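Local coordinates for trehalose-6-phosphate phosphatase (Candida albicans, PDB 5DXI), which is a phosphatase of the haloacid dehalogenase (HAD) superfamily and holds magnesium and beryllium trifluoride in its phosphatase domain, at residues Q21-L26 with D59-I64; Q38-A43 with T141-R146; D226-L231 with Y264-V269. All coordinates share one frame; numbering follows the deposited sequence.

Contacts 1 and 3 are two seams of one predominantly parallel sheet, the Rossmann-like core of a HAD phosphatase, with centres about 11 Å apart. Strands 23-27 and 227-232 are neighbours there, so L24 N of contact 1 lies 2.8 Å from F227 O of contact 3, a probable hydrogen bond. Contact 2 lies on the opposite side of the chain's centre, its centre about 31 Å from that of contact 1 and about 29 Å from that of contact 3, where a core loop faces the four-stranded sheet of the cap around a glycan. The magnesium and beryllium trifluoride ions lie between: the side chain of L231 is about 9 Å from magnesium, and that of R145 about 10 Å.

Contact 1. Residues Q21-L26 with D59-I64; sequences QRRLFL and DPKNQI
R23 and N62 are paired in register on parallel strands, and the backbone of R23 bonds to the residues flanking N62. R23 N donates to K61 O at 2.9 Å, Q63 N returns a bond to R23 O, and F25 N reaches Q63 O at 2.8 Å. L24, whose backbone pairs with strand 227-232 on the other side, adds a CA-H...O contact to Q63 O.

On the face carrying R23, F25, N62 and I64, polar groups grip the R23 side chain. With CG anti to its carbonyl carbon (chi1 -48°) and an extended chain, R23 brings NH1 to two acceptors near the guanidinium plane: N62 OD1 at 3.0 Å, nearly straight (168°), and D59 OD2 at 3.3 Å, a salt bridge approached from above the carboxylate. K61 CB covers one guanidinium face, and D59 may offset the nearby lysine charge. Arginine suits this place because NE can still bond S20 OG and the flat cation can also meet the Y17 ring.

This is the first beta-alpha-beta unit of the HAD core: strand 23-27, helix 47-58 and strand 62-67. A type I turn from D59 to N62 enters the second strand; D59 OD1 accepts from K61 N, an Asx turn. N62 ND2 bonds Y17 OH and L56 O.

F25 packs by its ring edge against the N62 amide (CE2 to CG, 3.7 Å, planes 85° apart); its apolar contact is CD2 to I64 CG1, 3.8 Å.

Contact 2. Residues Q38-A43 with T141-R146; sequences QDPAAA and TWHYRR. With GLC (alpha-D-glucopyranose), chain C; GLC (alpha-D-glucopyranose), chain B.
R145 and Q38 touch where the core and the cap of the HAD fold face each other: residues 38-43 form a loop of the Rossmann-like core, with a 3-10 turn at 40-42, and 141-146 run off strand 140-143 of the antiparallel cap sheet. The glycan lies between them.

Followed outward, R145 starts with CB directed at the loop and CG anti to the backbone N (chi1 180°). CD passes 4.1 Å from Q38 CA and 3.8 Å from O4 of alpha-D-glucopyranose in chain C. A bend at chi3 then turns NE onto O3 of that sugar, a 2.8 Å bond of 163° lying in the guanidinium plane. At the tip, NH2 adds a weak bond to the same O3. A long, planar donor group suits a sugar hydroxyl, which two N-H groups can meet along one edge.

The ring of H143 turns its edge to both sugars, CE1 lying 3.0 Å from O2 of the chain B sugar, near which P40 CB also packs; its NE2 is held by E134 OE1, an atom that also bonds the glycan.

Outside the pocket, R146 runs alongside D39. D39 OD1 accepts from A41 N in an Asx turn, and R146 NH2 stands 3.9 Å from that OD1, a long salt bridge.

Contact 3. Residues D226-L231 with Y264-V269; sequences DFMLCL and YGVYPV
M228 N bonds G265 O at 2.8 Å just ahead of a parallel pairing that runs from M228 with V266 to L231 with V269. Y267 N then donates to M228 O at 2.7 Å, C230 N to Y267 O, and V269 N to C230 O. Strands 227-232 and 266-271 are the two parallel strands of a beta-alpha-beta unit, connected through helix 235-253.

Glycine suits its place at G265: phi of G265 is positive (78°), and the side from which a side chain would leave CA is taken by D226 O, 3.6 Å from G265 CA in a straight CA-H...O contact.

Aromatic and aliphatic groups cover the face of L229, L231, Y267 and V269. F227 CE1 meets Y267 CE2 at 3.9 Å, the rings inclined at 49°, and helix 10-19 packs on both. L229 CD1 reaches V269 CG2, and L231 CD2 lies 3.7 Å from V269 CB, those two side chains running side by side.

On the other face, M228 CE comes to V266 CG2 at 3.8 Å and close to Y264 O; the unbranched chain of M228 reaches there with chi2 (132°) away from a staggered value.

With these backbone N-H and C=O groups paired and mostly hydrocarbon around them, the seam can be buried at little polar cost.

Contact 1. Residues Q21-L26 with D59-I64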
loop_
_atom_site.group_PDB
_atom_site.type_symbol
_atom_site.label_atom_id
_atom_site.label_comp_id
_atom_site.label_asym_id
_atom_site.label_seq_id
_atom_site.Cartn_x
_atom_site.Cartn_y
_atom_site.Cartn_z
ATOM N N GLN A 21 -2.010 -23.122 -1.954
ATOM C CA GLN A 21 -0.613 -23.562 -1.960
ATOM C C GLN A 21 0.381 -22.417 -2.161
ATOM O O GLN A 21 1.500 -22.470 -1.650
ATOM C CB GLN A 21 -0.376 -24.602 -3.054
ATOM C CG GLN A 21 -1.094 -25.918 -2.881
ATOM C CD GLN A 21 -0.731 -26.893 -3.987
ATOM O OE1 GLN A 21 0.444 -27.220 -4.177
ATOM N NE2 GLN A 21 -1.734 -27.360 -4.728
ATOM N N ARG A 22 -0.019 -21.393 -2.913
ATOM C CA ARG A 22 0.891 -20.297 -3.261
ATOM C C ARG A 22 0.290 -18.961 -2.847
ATOM O O ARG A 22 -0.463 -18.328 -3.588
ATOM C CB ARG A 22 1.201 -20.319 -4.758
ATOM C CG ARG A 22 1.921 -21.589 -5.192
ATOM C CD ARG A 22 1.955 -21.736 -6.697
ATOM N NE ARG A 22 0.611 -21.841 -7.265
ATOM C CZ ARG A 22 -0.087 -22.972 -7.333
ATOM N NH1 ARG A 22 0.425 -24.103 -6.863
ATOM N NH2 ARG A 22 -1.301 -22.969 -7.861
ATOM N N ARG A 23 0.659 -18.528 -1.654
ATOM C CA ARG A 23 0.008 -17.395 -1.046
ATOM C C ARG A 23 0.841 -16.135 -1.205
ATOM O O ARG A 23 2.059 -16.158 -1.007
ATOM C CB ARG A 23 -0.233 -17.715 0.418
ATOM C CG ARG A 23 -0.864 -19.104 0.573
ATOM C CD ARG A 23 -1.409 -19.283 1.947
ATOM N NE ARG A 23 -1.831 -20.647 2.264
ATOM C CZ ARG A 23 -1.180 -21.462 3.089
ATOM N NH1 ARG A 23 -0.049 -21.067 3.661
ATOM N NH2 ARG A 23 -1.655 -22.680 3.323
ATOM N N LEU A 24 0.185 -15.032 -1.539
ATOM C CA LEU A 24 0.867 -13.747 -1.674
ATOM C C LEU A 24 0.162 -12.683 -0.846
ATOM O O LEU A 24 -1.007 -12.326 -1.105
ATOM C CB LEU A 24 0.928 -13.319 -3.141
ATOM C CG LEU A 24 1.563 -11.973 -3.482
ATOM C CD1 LEU A 24 3.048 -11.935 -3.113
ATOM C CD2 LEU A 24 1.367 -11.674 -4.966
ATOM N N PHE A 25 0.874 -12.181 0.153
ATOM C CA PHE A 25 0.388 -11.108 1.005
ATOM C C PHE A 25 0.952 -9.764 0.554
ATOM O O PHE A 25 2.175 -9.613 0.383
ATOM C CB PHE A 25 0.770 -11.376 2.471
ATOM C CG PHE A 25 0.114 -12.602 3.053
ATOM C CD1 PHE A 25 -1.138 -12.521 3.645
ATOM C CD2 PHE A 25 0.733 -13.845 2.970
ATOM C CE1 PHE A 25 -1.751 -13.654 4.169
ATOM C CE2 PHE A 25 0.123 -14.982 3.488
ATOM C CZ PHE A 25 -1.119 -14.883 4.094
ATOM N N LEU A 26 0.062 -8.788 0.393
ATOM C CA LEU A 26 0.414 -7.468 -0.114
ATOM C C LEU A 26 -0.040 -6.411 0.878
ATOM O O LEU A 26 -1.185 -5.924 0.835
ATOM C CB LEU A 26 -0.229 -7.237 -1.478
ATOM C CG LEU A 26 0.065 -8.353 -2.475
ATOM C CD1 LEU A 26 -0.999 -8.382 -3.596
ATOM C CD2 LEU A 26 1.470 -8.209 -3.049
ATOM N N ASP A 59 6.391 -20.096 6.657
ATOM C CA ASP A 59 5.733 -21.035 5.762
ATOM C C ASP A 59 6.203 -20.763 4.337
ATOM O O ASP A 59 5.987 -19.676 3.800
ATOM C CB ASP A 59 4.208 -20.908 5.890
ATOM C CG ASP A 59 3.453 -22.028 5.189
ATOM O OD1 ASP A 59 3.981 -22.637 4.231
ATOM O OD2 ASP A 59 2.306 -22.292 5.603
ATOM N N PRO A 60 6.884 -21.740 3.727
ATOM C CA PRO A 60 7.401 -21.538 2.370
ATOM C C PRO A 60 6.279 -21.377 1.327
ATOM O O PRO A 60 6.565 -20.972 0.196
ATOM C CB PRO A 60 8.230 -22.803 2.114
ATOM C CG PRO A 60 7.645 -23.828 3.030
ATOM C CD PRO A 60 7.217 -23.074 4.257
ATOM N N LYS A 61 5.034 -21.690 1.689
ATOM C CA LYS A 61 3.906 -21.410 0.795
ATOM C C LYS A 61 3.621 -19.911 0.701
ATOM O O LYS A 61 2.982 -19.449 -0.252
ATOM C CB LYS A 61 2.632 -22.130 1.255
ATOM C CG LYS A 61 2.667 -23.649 1.170
ATOM C CD LYS A 61 1.373 -24.250 1.717
ATOM C CE LYS A 61 1.374 -25.772 1.617
ATOM N NZ LYS A 61 0.306 -26.408 2.449
ATOM N N ASN A 62 4.112 -19.155 1.678
ATOM C CA ASN A 62 3.790 -17.734 1.774
ATOM C C ASN A 62 4.893 -16.812 1.256
ATOM O O ASN A 62 6.074 -17.028 1.528
ATOM C CB ASN A 62 3.478 -17.369 3.221
ATOM C CG ASN A 62 2.216 -18.037 3.732
ATOM O OD1 ASN A 62 1.390 -18.516 2.954
ATOM N ND2 ASN A 62 2.071 -18.084 5.050
ATOM N N GLN A 63 4.491 -15.781 0.519
ATOM C CA GLN A 63 5.370 -14.667 0.164
ATOM C C GLN A 63 4.729 -13.374 0.662
ATOM O O GLN A 63 3.567 -13.083 0.347
ATOM C CB GLN A 63 5.596 -14.589 -1.344
ATOM C CG GLN A 63 6.362 -15.751 -1.943
ATOM C CD GLN A 63 7.785 -15.803 -1.439
ATOM O OE1 GLN A 63 8.603 -14.947 -1.778
ATOM N NE2 GLN A 63 8.089 -16.805 -0.621
ATOM N N ILE A 64 5.466 -12.603 1.447
ATOM C CA ILE A 64 4.896 -11.395 2.028
ATOM C C ILE A 64 5.615 -10.137 1.563
ATOM O O ILE A 64 6.846 -10.055 1.616
ATOM C CB ILE A 64 4.937 -11.440 3.557
ATOM C CG1 ILE A 64 4.232 -12.693 4.079
ATOM C CG2 ILE A 64 4.315 -10.174 4.142
ATOM C CD1 ILE A 64 4.492 -12.928 5.565
#

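Contact 2. Residues Q38-A43 with T141-R146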
loop_
_atom_site.group_PDB
_atom_site.type_symbol
_atom_site.label_atom_id
_atom_site.label_comp_id
_atom_site.label_asym_id
_atom_site.label_seq_id
_atom_site.Cartn_x
_atom_site.Cartn_y
_atom_site.Cartn_z
ATOM N N GLN A 38 0.654 10.848 15.197
ATOM C CA GLN A 38 1.063 12.228 14.978
ATOM C C GLN A 38 2.490 12.318 14.401
ATOM O O GLN A 38 2.769 13.076 13.462
ATOM C CB GLN A 38 0.963 12.986 16.307
ATOM C CG GLN A 38 -0.476 13.074 16.877
ATOM C CD GLN A 38 -0.932 11.801 17.641
ATOM O OE1 GLN A 38 -0.185 10.826 17.785
ATOM N NE2 GLN A 38 -2.166 11.818 18.114
ATOM N N ASP A 39 3.388 11.540 14.986
ATOM C CA ASP A 39 4.801 11.556 14.624
ATOM C C ASP A 39 5.124 10.314 13.799
ATOM O O ASP A 39 5.069 9.199 14.319
ATOM C CB ASP A 39 5.654 11.634 15.896
ATOM C CG ASP A 39 7.150 11.614 15.620
ATOM O OD1 ASP A 39 7.575 11.525 14.445
ATOM O OD2 ASP A 39 7.913 11.714 16.607
ATOM N N PRO A 40 5.448 10.500 12.500
ATOM C CA PRO A 40 5.689 9.341 11.627
ATOM C C PRO A 40 6.797 8.438 12.141
ATOM O O PRO A 40 6.735 7.226 11.918
ATOM C CB PRO A 40 6.062 9.983 10.281
ATOM C CG PRO A 40 5.375 11.325 10.310
ATOM C CD PRO A 40 5.474 11.770 11.753
ATOM N N ALA A 41 7.779 9.003 12.849
ATOM C CA ALA A 41 8.900 8.207 13.351
ATOM C C ALA A 41 8.466 7.243 14.451
ATOM O O ALA A 41 9.182 6.280 14.762
ATOM C CB ALA A 41 10.019 9.116 13.862
ATOM N N ALA A 42 7.299 7.507 15.027
ATOM C CA ALA A 42 6.753 6.702 16.120
ATOM C C ALA A 42 5.889 5.540 15.634
ATOM O O ALA A 42 5.385 4.767 16.448
ATOM C CB ALA A 42 5.938 7.581 17.050
ATOM N N ALA A 43 5.706 5.425 14.317
ATOM C CA ALA A 43 4.844 4.392 13.742
ATOM C C ALA A 43 5.556 3.053 13.696
ATOM O O ALA A 43 5.821 2.509 12.620
ATOM C CB ALA A 43 4.371 4.794 12.326
ATOM N N THR A 141 6.281 14.719 0.148
ATOM C CA THR A 141 5.091 14.685 0.981
ATOM C C THR A 141 4.935 15.982 1.760
ATOM O O THR A 141 5.877 16.442 2.396
ATOM C CB THR A 141 5.152 13.507 1.979
ATOM O OG1 THR A 141 5.339 12.282 1.264
ATOM C CG2 THR A 141 3.878 13.422 2.785
ATOM N N TRP A 142 3.752 16.582 1.698
ATOM C CA TRP A 142 3.459 17.701 2.581
ATOM C C TRP A 142 2.500 17.235 3.672
ATOM O O TRP A 142 1.381 16.801 3.386
ATOM C CB TRP A 142 2.882 18.887 1.807
ATOM C CG TRP A 142 2.610 20.085 2.682
ATOM C CD1 TRP A 142 3.522 20.806 3.413
ATOM C CD2 TRP A 142 1.337 20.700 2.915
ATOM N NE1 TRP A 142 2.890 21.826 4.089
ATOM C CE2 TRP A 142 1.550 21.786 3.795
ATOM C CE3 TRP A 142 0.039 20.441 2.463
ATOM C CZ2 TRP A 142 0.511 22.606 4.232
ATOM C CZ3 TRP A 142 -0.993 21.260 2.894
ATOM C CH2 TRP A 142 -0.752 22.326 3.772
ATOM N N HIS A 143 2.971 17.305 4.915
ATOM C CA HIS A 143 2.202 16.880 6.084
ATOM C C HIS A 143 1.493 18.053 6.762
ATOM O O HIS A 143 2.121 19.073 7.021
ATOM C CB HIS A 143 3.106 16.220 7.120
ATOM C CG HIS A 143 3.664 14.894 6.712
ATOM N ND1 HIS A 143 2.949 13.720 6.820
ATOM C CD2 HIS A 143 4.883 14.549 6.232
ATOM C CE1 HIS A 143 3.703 12.711 6.425
ATOM N NE2 HIS A 143 4.880 13.186 6.059
ATOM N N TYR A 144 0.212 17.901 7.087
ATOM C CA TYR A 144 -0.471 18.940 7.862
ATOM C C TYR A 144 -1.319 18.384 9.010
ATOM O O TYR A 144 -2.238 19.052 9.487
ATOM C CB TYR A 144 -1.340 19.821 6.951
ATOM C CG TYR A 144 -2.422 19.115 6.167
ATOM C CD1 TYR A 144 -3.714 19.016 6.667
ATOM C CD2 TYR A 144 -2.162 18.572 4.913
ATOM C CE1 TYR A 144 -4.721 18.383 5.945
ATOM C CE2 TYR A 144 -3.170 17.935 4.175
ATOM C CZ TYR A 144 -4.444 17.841 4.703
ATOM O OH TYR A 144 -5.451 17.213 4.004
ATOM N N ARG A 145 -1.006 17.170 9.457
ATOM C CA ARG A 145 -1.738 16.558 10.565
ATOM C C ARG A 145 -1.628 17.416 11.839
ATOM O O ARG A 145 -2.599 17.586 12.570
ATOM C CB ARG A 145 -1.237 15.130 10.819
ATOM C CG ARG A 145 -1.935 14.403 11.967
ATOM C CD ARG A 145 -1.643 12.908 11.925
ATOM N NE ARG A 145 -2.055 12.321 10.642
ATOM C CZ ARG A 145 -3.311 12.023 10.313
ATOM N NH1 ARG A 145 -4.303 12.259 11.177
ATOM N NH2 ARG A 145 -3.587 11.495 9.115
ATOM N N ARG A 146 -0.448 17.971 12.084
ATOM C CA ARG A 146 -0.194 18.746 13.304
ATOM C C ARG A 146 -0.745 20.172 13.269
ATOM O O ARG A 146 -0.669 20.885 14.265
ATOM C CB ARG A 146 1.307 18.804 13.560
ATOM C CG ARG A 146 1.948 17.469 13.869
ATOM C CD ARG A 146 3.440 17.673 14.065
ATOM N NE ARG A 146 4.146 16.486 14.546
ATOM C CZ ARG A 146 5.402 16.186 14.214
ATOM N NH1 ARG A 146 6.070 16.972 13.377
ATOM N NH2 ARG A 146 5.988 15.096 14.703
HETATM C C1 GLC C . 1.063 8.594 7.199
HETATM C C2 GLC C . 0.031 9.693 7.339
HETATM C C3 GLC C . 0.535 10.768 8.292
HETATM C C4 GLC C . 0.852 10.153 9.653
HETATM C C5 GLC C . 1.883 9.044 9.455
HETATM C C6 GLC C . 2.197 8.296 10.744
HETATM O O2 GLC C . -0.254 10.292 6.078
HETATM O O3 GLC C . -0.467 11.783 8.406
HETATM O O4 GLC C . 1.409 11.139 10.526
HETATM O O5 GLC C . 1.383 8.086 8.504
HETATM O O6 GLC C . 1.037 7.532 11.126
HETATM C C1 GLC B . 3.296 8.141 6.553
HETATM C C2 GLC B . 4.579 8.779 6.035
HETATM C C3 GLC B . 4.412 9.130 4.552
HETATM C C4 GLC B . 4.026 7.879 3.783
HETATM C C5 GLC B . 2.748 7.302 4.384
HETATM C C6 GLC B . 2.412 5.986 3.709
HETATM O O1 GLC B . 2.231 9.089 6.526
HETATM O O2 GLC B . 4.852 9.948 6.801
HETATM O O3 GLC B . 5.635 9.628 4.031
HETATM O O4 GLC B . 3.804 8.189 2.391
HETATM O O5 GLC B . 2.926 7.011 5.761
HETATM O O6 GLC B . 3.425 5.026 4.031
#

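Contact 3. Residues D226-L231 with Y264-V269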
loop_
_atom_site.group_PDB
_atom_site.type_symbol
_atom_site.label_atom_id
_atom_site.label_comp_id
_atom_site.label_asym_id
_atom_site.label_seq_id
_atom_site.Cartn_x
_atom_site.Cartn_y
_atom_site.Cartn_z
ATOM N N ASP A 226 -2.480 -18.477 -5.689
ATOM C CA ASP A 226 -3.874 -18.908 -5.684
ATOM C C ASP A 226 -4.594 -18.321 -4.476
ATOM O O ASP A 226 -5.766 -18.610 -4.228
ATOM C CB ASP A 226 -3.968 -20.436 -5.692
ATOM C CG ASP A 226 -3.207 -21.075 -4.542
ATOM O OD1 ASP A 226 -2.449 -20.360 -3.844
ATOM O OD2 ASP A 226 -3.352 -22.298 -4.340
ATOM N N PHE A 227 -3.872 -17.481 -3.742
ATOM C CA PHE A 227 -4.391 -16.755 -2.589
ATOM C C PHE A 227 -3.661 -15.424 -2.503
ATOM O O PHE A 227 -2.436 -15.391 -2.351
ATOM C CB PHE A 227 -4.189 -17.557 -1.298
ATOM C CG PHE A 227 -4.691 -16.867 -0.059
ATOM C CD1 PHE A 227 -5.963 -17.119 0.424
ATOM C CD2 PHE A 227 -3.889 -15.978 0.632
ATOM C CE1 PHE A 227 -6.430 -16.492 1.574
ATOM C CE2 PHE A 227 -4.347 -15.344 1.778
ATOM C CZ PHE A 227 -5.618 -15.601 2.251
ATOM N N MET A 228 -4.402 -14.331 -2.618
ATOM C CA MET A 228 -3.819 -13.003 -2.524
ATOM C C MET A 228 -4.598 -12.162 -1.521
ATOM O O MET A 228 -5.799 -11.925 -1.692
ATOM C CB MET A 228 -3.794 -12.320 -3.903
ATOM C CG MET A 228 -2.812 -12.928 -4.905
ATOM S SD MET A 228 -3.543 -13.246 -6.529
ATOM C CE MET A 228 -4.556 -14.678 -6.148
ATOM N N LEU A 229 -3.924 -11.720 -0.465
ATOM C CA LEU A 229 -4.571 -10.860 0.520
ATOM C C LEU A 229 -3.882 -9.507 0.522
ATOM O O LEU A 229 -2.668 -9.406 0.753
ATOM C CB LEU A 229 -4.542 -11.477 1.914
ATOM C CG LEU A 229 -5.017 -10.577 3.055
ATOM C CD1 LEU A 229 -6.482 -10.160 2.840
ATOM C CD2 LEU A 229 -4.844 -11.269 4.416
ATOM N N CYS A 230 -4.660 -8.472 0.249
ATOM C CA CYS A 230 -4.114 -7.133 0.093
ATOM C C CYS A 230 -4.855 -6.162 0.997
ATOM O O CYS A 230 -6.086 -6.057 0.928
ATOM C CB CYS A 230 -4.216 -6.693 -1.366
ATOM S SG CYS A 230 -3.675 -5.009 -1.739
ATOM N N LEU A 231 -4.103 -5.451 1.837
ATOM C CA LEU A 231 -4.678 -4.528 2.807
ATOM C C LEU A 231 -4.104 -3.122 2.680
ATOM O O LEU A 231 -2.887 -2.958 2.534
ATOM C CB LEU A 231 -4.451 -5.041 4.230
ATOM C CG LEU A 231 -5.167 -6.352 4.567
ATOM C CD1 LEU A 231 -4.255 -7.230 5.427
ATOM C CD2 LEU A 231 -6.513 -6.084 5.262
ATOM N N TYR A 264 -10.850 -16.809 -7.416
ATOM C CA TYR A 264 -9.454 -17.007 -7.740
ATOM C C TYR A 264 -8.581 -16.693 -6.523
ATOM O O TYR A 264 -7.360 -16.587 -6.634
ATOM C CB TYR A 264 -9.064 -16.145 -8.934
ATOM C CG TYR A 264 -9.819 -16.514 -10.195
ATOM C CD1 TYR A 264 -9.596 -17.733 -10.832
ATOM C CD2 TYR A 264 -10.735 -15.638 -10.758
ATOM C CE1 TYR A 264 -10.279 -18.071 -11.988
ATOM C CE2 TYR A 264 -11.419 -15.965 -11.910
ATOM C CZ TYR A 264 -11.189 -17.183 -12.519
ATOM O OH TYR A 264 -11.870 -17.505 -13.669
ATOM N N GLY A 265 -9.217 -16.546 -5.364
ATOM C CA GLY A 265 -8.485 -16.276 -4.135
ATOM C C GLY A 265 -8.021 -14.837 -3.965
ATOM O O GLY A 265 -7.125 -14.565 -3.161
ATOM N N VAL A 266 -8.661 -13.902 -4.665
ATOM C CA VAL A 266 -8.228 -12.510 -4.621
ATOM C C VAL A 266 -9.003 -11.695 -3.576
ATOM O O VAL A 266 -10.217 -11.507 -3.691
ATOM C CB VAL A 266 -8.381 -11.850 -6.002
ATOM C CG1 VAL A 266 -7.839 -10.432 -5.982
ATOM C CG2 VAL A 266 -7.660 -12.676 -7.057
ATOM N N TYR A 267 -8.301 -11.189 -2.563
ATOM C CA TYR A 267 -8.984 -10.449 -1.506
ATOM C C TYR A 267 -8.396 -9.042 -1.286
ATOM O O TYR A 267 -7.495 -8.847 -0.457
ATOM C CB TYR A 267 -8.963 -11.240 -0.195
ATOM C CG TYR A 267 -9.598 -12.620 -0.287
ATOM C CD1 TYR A 267 -10.973 -12.793 -0.146
ATOM C CD2 TYR A 267 -8.812 -13.753 -0.473
ATOM C CE1 TYR A 267 -11.554 -14.053 -0.222
ATOM C CE2 TYR A 267 -9.375 -15.012 -0.543
ATOM C CZ TYR A 267 -10.746 -15.158 -0.418
ATOM O OH TYR A 267 -11.289 -16.418 -0.486
ATOM N N PRO A 268 -8.895 -8.054 -2.045
ATOM C CA PRO A 268 -8.519 -6.670 -1.739
ATOM C C PRO A 268 -9.409 -6.119 -0.634
ATOM O O PRO A 268 -10.636 -6.081 -0.772
ATOM C CB PRO A 268 -8.744 -5.933 -3.056
ATOM C CG PRO A 268 -9.770 -6.757 -3.793
ATOM C CD PRO A 268 -9.719 -8.167 -3.268
ATOM N N VAL A 269 -8.784 -5.678 0.452
ATOM C CA VAL A 269 -9.512 -5.336 1.663
ATOM C C VAL A 269 -9.105 -3.954 2.166
ATOM O O VAL A 269 -7.930 -3.712 2.448
ATOM C CB VAL A 269 -9.255 -6.379 2.774
ATOM C CG1 VAL A 269 -10.093 -6.061 3.999
ATOM C CG2 VAL A 269 -9.550 -7.790 2.267
#